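Local structure of 4-hydroxybenzoyl-CoA Thioesterase (Pseudomonas sp. CBS3, 1LO7) at residues C64-C70 / L109-E115. The protein hydrolyses 4-hydroxybenzoyl-CoA to 4-hydroxybenzoate and coenzyme A, the last step in converting 4-chlorobenzoate to 4-hydroxybenzoate. Residues are numbered along the deposited sequence; the frame is centred on the assembly and turned at random. Where two conformers were deposited one is given.
Sequences CNASFVC and LVMRADE. With 4CO (4-hydroxyphenacyl coenzyme A), chain B; EDO (1,2-ethanediol), chain D; EDO (1,2-ethanediol), chain C.
Asn65 and Asp114 form a hydrogen-bonded antiparallel pair, with Asn65 N to Asp114 O at 2.9 Å and Asp114 N to Asn65 O at 2.8 Å. Ser67 and Arg112 repeat the pattern. The short strand axes run 175° apart in direction. Past Phe68 the ladder ends, and Val110 O takes two donors, Val69 N at 2.8 Å and Cys70 N at 3.2 Å. On its other side, strand 107-123 makes a classic beta bulge against strand 91-101, where Val110 and Met111 both lie opposite Val98.

Cys64, Ala66, Phe68, Met111 and Ala113 share the face that helix 25-41 covers in part. Ala66 CB meets Ala113 CB at 4.0 Å. Met111 bends at chi2 and chi3 (89° and 64°), which carries CE to Phe68 CE2 at 3.4 Å. The ring also touches C3P of the bound inhibitor, and Phe68 O accepts a weak bond from its N8P. With an alanine in place of Phe68, Met111 CE and C3P would probably both lose their ring partner, and a gap would open between them.

On the other face, Asp114 makes a salt bridge to Arg95. Strand 56-68 also pairs with a strand of the second subunit. At the end of this hot dog fold strand, Phe68 thus joins apolar packing to a weak polar hold on the pantetheine arm.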
loop_
_atom_site.group_PDB
_atom_site.type_symbol
_atom_site.label_atom_id
_atom_site.label_comp_id
_atom_site.label_asym_id
_atom_site.label_seq_id
_atom_site.Cartn_x
_atom_site.Cartn_y
_atom_site.Cartn_z
ATOM N N CYS A 64 11.550 14.263 -7.809
ATOM C CA CYS A 64 11.557 13.084 -8.668
ATOM C C CYS A 64 11.088 13.413 -10.089
ATOM O O CYS A 64 10.194 14.210 -10.292
ATOM C CB CYS A 64 10.627 11.951 -8.183
ATOM S SG CYS A 64 10.741 10.468 -9.282
ATOM N N ASN A 65 11.678 12.774 -11.078
ATOM C CA ASN A 65 11.244 12.946 -12.451
ATOM C C ASN A 65 11.109 11.540 -12.962
ATOM O O ASN A 65 12.096 10.824 -13.064
ATOM C CB ASN A 65 12.223 13.769 -13.343
ATOM C CG ASN A 65 11.671 13.929 -14.754
ATOM O OD1 ASN A 65 10.847 13.140 -15.255
ATOM N ND2 ASN A 65 12.134 14.985 -15.408
ATOM N N ALA A 66 9.897 11.145 -13.270
ATOM C CA ALA A 66 9.610 9.816 -13.734
ATOM C C ALA A 66 8.834 9.796 -15.054
ATOM O O ALA A 66 8.027 10.668 -15.349
ATOM C CB ALA A 66 8.721 9.145 -12.685
ATOM N N SER A 67 9.081 8.743 -15.816
ATOM C CA SER A 67 8.374 8.521 -17.068
ATOM C C SER A 67 7.946 7.075 -17.143
ATOM O O SER A 67 8.682 6.169 -16.759
ATOM C CB SER A 67 9.206 8.934 -18.264
ATOM O OG SER A 67 9.554 10.299 -18.119
ATOM N N PHE A 68 6.722 6.829 -17.622
ATOM C CA PHE A 68 6.135 5.484 -17.743
ATOM C C PHE A 68 5.988 5.191 -19.214
ATOM O O PHE A 68 5.163 5.781 -19.918
ATOM C CB PHE A 68 4.789 5.437 -16.998
ATOM C CG PHE A 68 4.934 5.899 -15.578
ATOM C CD1 PHE A 68 4.807 7.249 -15.242
ATOM C CD2 PHE A 68 5.215 4.987 -14.556
ATOM C CE1 PHE A 68 4.928 7.687 -13.916
ATOM C CE2 PHE A 68 5.364 5.414 -13.227
ATOM C CZ PHE A 68 5.204 6.768 -12.897
ATOM N N VAL A 69 6.829 4.273 -19.666
ATOM C CA VAL A 69 6.936 3.936 -21.071
ATOM C C VAL A 69 5.981 2.910 -21.654
ATOM O O VAL A 69 5.445 3.060 -22.758
ATOM C CB VAL A 69 8.405 3.642 -21.343
ATOM C CG1 VAL A 69 8.541 3.437 -22.826
ATOM C CG2 VAL A 69 9.259 4.833 -20.897
ATOM N N CYS A 70 5.769 1.835 -20.891
ATOM C CA CYS A 70 4.844 0.794 -21.290
ATOM C C CYS A 70 4.263 0.171 -20.028
ATOM O O CYS A 70 4.746 0.394 -18.930
ATOM C CB CYS A 70 5.383 -0.253 -22.271
ATOM S SG CYS A 70 6.543 -1.324 -21.441
ATOM N N LEU A 109 11.841 -1.369 -22.084
ATOM C CA LEU A 109 11.908 -0.407 -20.995
ATOM C C LEU A 109 10.479 -0.189 -20.546
ATOM O O LEU A 109 9.594 0.014 -21.379
ATOM C CB LEU A 109 12.556 0.895 -21.522
ATOM C CG LEU A 109 12.462 2.077 -20.579
ATOM C CD1 LEU A 109 13.400 1.874 -19.397
ATOM C CD2 LEU A 109 12.854 3.359 -21.315
ATOM N N VAL A 110 10.220 -0.273 -19.238
ATOM C CA VAL A 110 8.880 -0.095 -18.668
ATOM C C VAL A 110 8.703 1.298 -18.085
ATOM O O VAL A 110 7.738 2.025 -18.368
ATOM C CB VAL A 110 8.531 -1.186 -17.617
ATOM C CG1 VAL A 110 7.232 -0.843 -16.912
ATOM C CG2 VAL A 110 8.353 -2.537 -18.294
ATOM N N MET A 111 9.660 1.678 -17.234
ATOM C CA MET A 111 9.602 3.002 -16.645
ATOM C C MET A 111 10.985 3.435 -16.178
ATOM O O MET A 111 11.914 2.623 -16.075
ATOM C CB MET A 111 8.503 3.165 -15.556
ATOM C CG MET A 111 8.774 2.446 -14.254
ATOM S SD MET A 111 9.701 3.412 -13.044
ATOM C CE MET A 111 8.700 4.845 -12.559
ATOM N N ARG A 112 11.124 4.719 -15.920
ATOM C CA ARG A 112 12.415 5.210 -15.451
ATOM C C ARG A 112 12.193 6.376 -14.508
ATOM O O ARG A 112 11.205 7.112 -14.648
ATOM C CB ARG A 112 13.290 5.658 -16.629
ATOM C CG ARG A 112 14.629 6.248 -16.152
ATOM C CD ARG A 112 15.682 6.443 -17.270
ATOM N NE ARG A 112 16.355 5.223 -17.782
ATOM C CZ ARG A 112 16.384 4.796 -19.068
ATOM N NH1 ARG A 112 15.800 5.461 -20.066
ATOM N NH2 ARG A 112 17.056 3.681 -19.341
ATOM N N ALA A 113 13.104 6.553 -13.537
ATOM C CA ALA A 113 12.935 7.680 -12.668
ATOM C C ALA A 113 14.302 8.185 -12.184
ATOM O O ALA A 113 15.203 7.380 -11.931
ATOM C CB ALA A 113 12.089 7.332 -11.429
ATOM N N ASP A 114 14.426 9.513 -12.094
ATOM C CA ASP A 114 15.609 10.145 -11.563
ATOM C C ASP A 114 15.109 10.737 -10.260
ATOM O O ASP A 114 14.278 11.667 -10.250
ATOM C CB ASP A 114 16.155 11.267 -12.424
ATOM C CG ASP A 114 16.947 10.697 -13.554
ATOM O OD1 ASP A 114 17.332 9.557 -13.575
ATOM O OD2 ASP A 114 17.185 11.541 -14.511
ATOM N N GLU A 115 15.601 10.186 -9.148
ATOM C CA GLU A 115 15.229 10.643 -7.816
ATOM C C GLU A 115 16.331 11.498 -7.229
ATOM O O GLU A 115 17.502 11.146 -7.357
ATOM C CB GLU A 115 15.016 9.441 -6.830
ATOM C CG GLU A 115 13.850 8.513 -7.242
ATOM C CD GLU A 115 13.679 7.403 -6.241
ATOM O OE1 GLU A 115 14.600 6.878 -5.671
ATOM O OE2 GLU A 115 12.431 7.030 -6.076
HETATM N N1A 4CO B . 6.358 12.912 -21.248
HETATM C C2A 4CO B . 5.400 13.734 -21.773
HETATM N N3A 4CO B . 4.381 13.393 -22.518
HETATM C C4A 4CO B . 4.329 12.060 -22.730
HETATM C C5A 4CO B . 5.232 11.115 -22.276
HETATM C C6A 4CO B . 6.294 11.579 -21.484
HETATM N N6A 4CO B . 7.212 10.779 -20.984
HETATM N N7A 4CO B . 4.878 9.839 -22.705
HETATM C C8A 4CO B . 3.769 10.029 -23.431
HETATM N N9A 4CO B . 3.411 11.350 -23.495
HETATM C C1D 4CO B . 2.317 11.953 -24.262
HETATM C C2D 4CO B . 2.601 11.929 -25.761
HETATM O O2D 4CO B . 3.491 12.979 -26.148
HETATM C C3D 4CO B . 1.200 12.199 -26.282
HETATM O O3D 4CO B . 0.796 13.503 -25.949
HETATM P P3D 4CO B . 0.158 14.482 -27.013
HETATM O O7A 4CO B . 1.262 15.087 -27.730
HETATM O O8A 4CO B . -0.735 13.739 -27.907
HETATM O O9A 4CO B . -0.647 15.548 -26.221
HETATM C C4D 4CO B . 0.418 11.274 -25.355
HETATM O O4D 4CO B . 1.243 11.106 -24.161
HETATM C C5D 4CO B . -0.032 9.957 -25.914
HETATM O O5D 4CO B . 1.133 9.154 -26.119
HETATM P P1A 4CO B . 1.301 8.416 -27.513
HETATM O O1A 4CO B . 2.673 7.891 -27.446
HETATM O O2A 4CO B . 1.088 9.299 -28.638
HETATM O O3A 4CO B . 0.260 7.312 -27.632
HETATM P P2A 4CO B . 0.308 5.762 -27.220
HETATM O O4A 4CO B . -1.071 5.256 -27.387
HETATM O O5A 4CO B . 1.202 5.069 -28.145
HETATM O O6A 4CO B . 1.022 5.500 -25.761
HETATM C CBP 4CO B . 0.493 4.870 -23.571
HETATM C CCP 4CO B . 0.344 5.969 -24.626
HETATM C CDP 4CO B . -0.074 3.533 -24.078
HETATM C CEP 4CO B . -0.154 5.312 -22.266
HETATM C CAP 4CO B . 1.970 4.488 -23.375
HETATM O OAP 4CO B . 2.733 5.639 -23.008
HETATM C C9P 4CO B . 2.147 3.623 -22.128
HETATM O O9P 4CO B . 1.668 2.509 -22.086
HETATM N N8P 4CO B . 2.813 4.222 -20.989
HETATM C C7P 4CO B . 2.714 3.392 -19.782
HETATM C C6P 4CO B . 1.489 3.759 -18.932
HETATM C C5P 4CO B . 1.647 3.130 -17.544
HETATM O O5P 4CO B . 1.814 1.926 -17.380
HETATM N N4P 4CO B . 1.552 4.097 -16.476
HETATM C C3P 4CO B . 1.815 3.582 -15.140
HETATM C C2P 4CO B . 0.658 2.773 -14.618
HETATM S S1P 4CO B . -0.957 3.374 -15.114
HETATM O O1B 4CO B . -1.946 3.840 -12.037
HETATM C C1B 4CO B . -2.595 3.582 -13.035
HETATM C C2B 4CO B . -3.816 4.344 -13.325
HETATM C C3B 4CO B . -4.566 4.021 -14.482
HETATM C C4B 4CO B . -5.739 4.720 -14.757
HETATM C C5B 4CO B . -6.181 5.721 -13.867
HETATM O O2B 4CO B . -7.399 6.395 -14.093
HETATM C C6B 4CO B . -5.404 6.051 -12.722
HETATM C C7B 4CO B . -4.211 5.354 -12.448
HETATM C CB 4CO B . -2.147 2.540 -13.991
HETATM C C1 EDO D . 14.259 10.110 -17.093
HETATM O O1 EDO D . 13.928 10.604 -18.382
HETATM C C2 EDO D . 13.002 9.968 -16.272
HETATM O O2 EDO D . 11.957 10.769 -16.810
HETATM C C1 EDO C . 6.025 5.812 -24.393
HETATM O O1 EDO C . 5.336 4.712 -24.928
HETATM C C2 EDO C . 5.323 7.128 -24.699
HETATM O O2 EDO C . 3.983 6.952 -25.151
#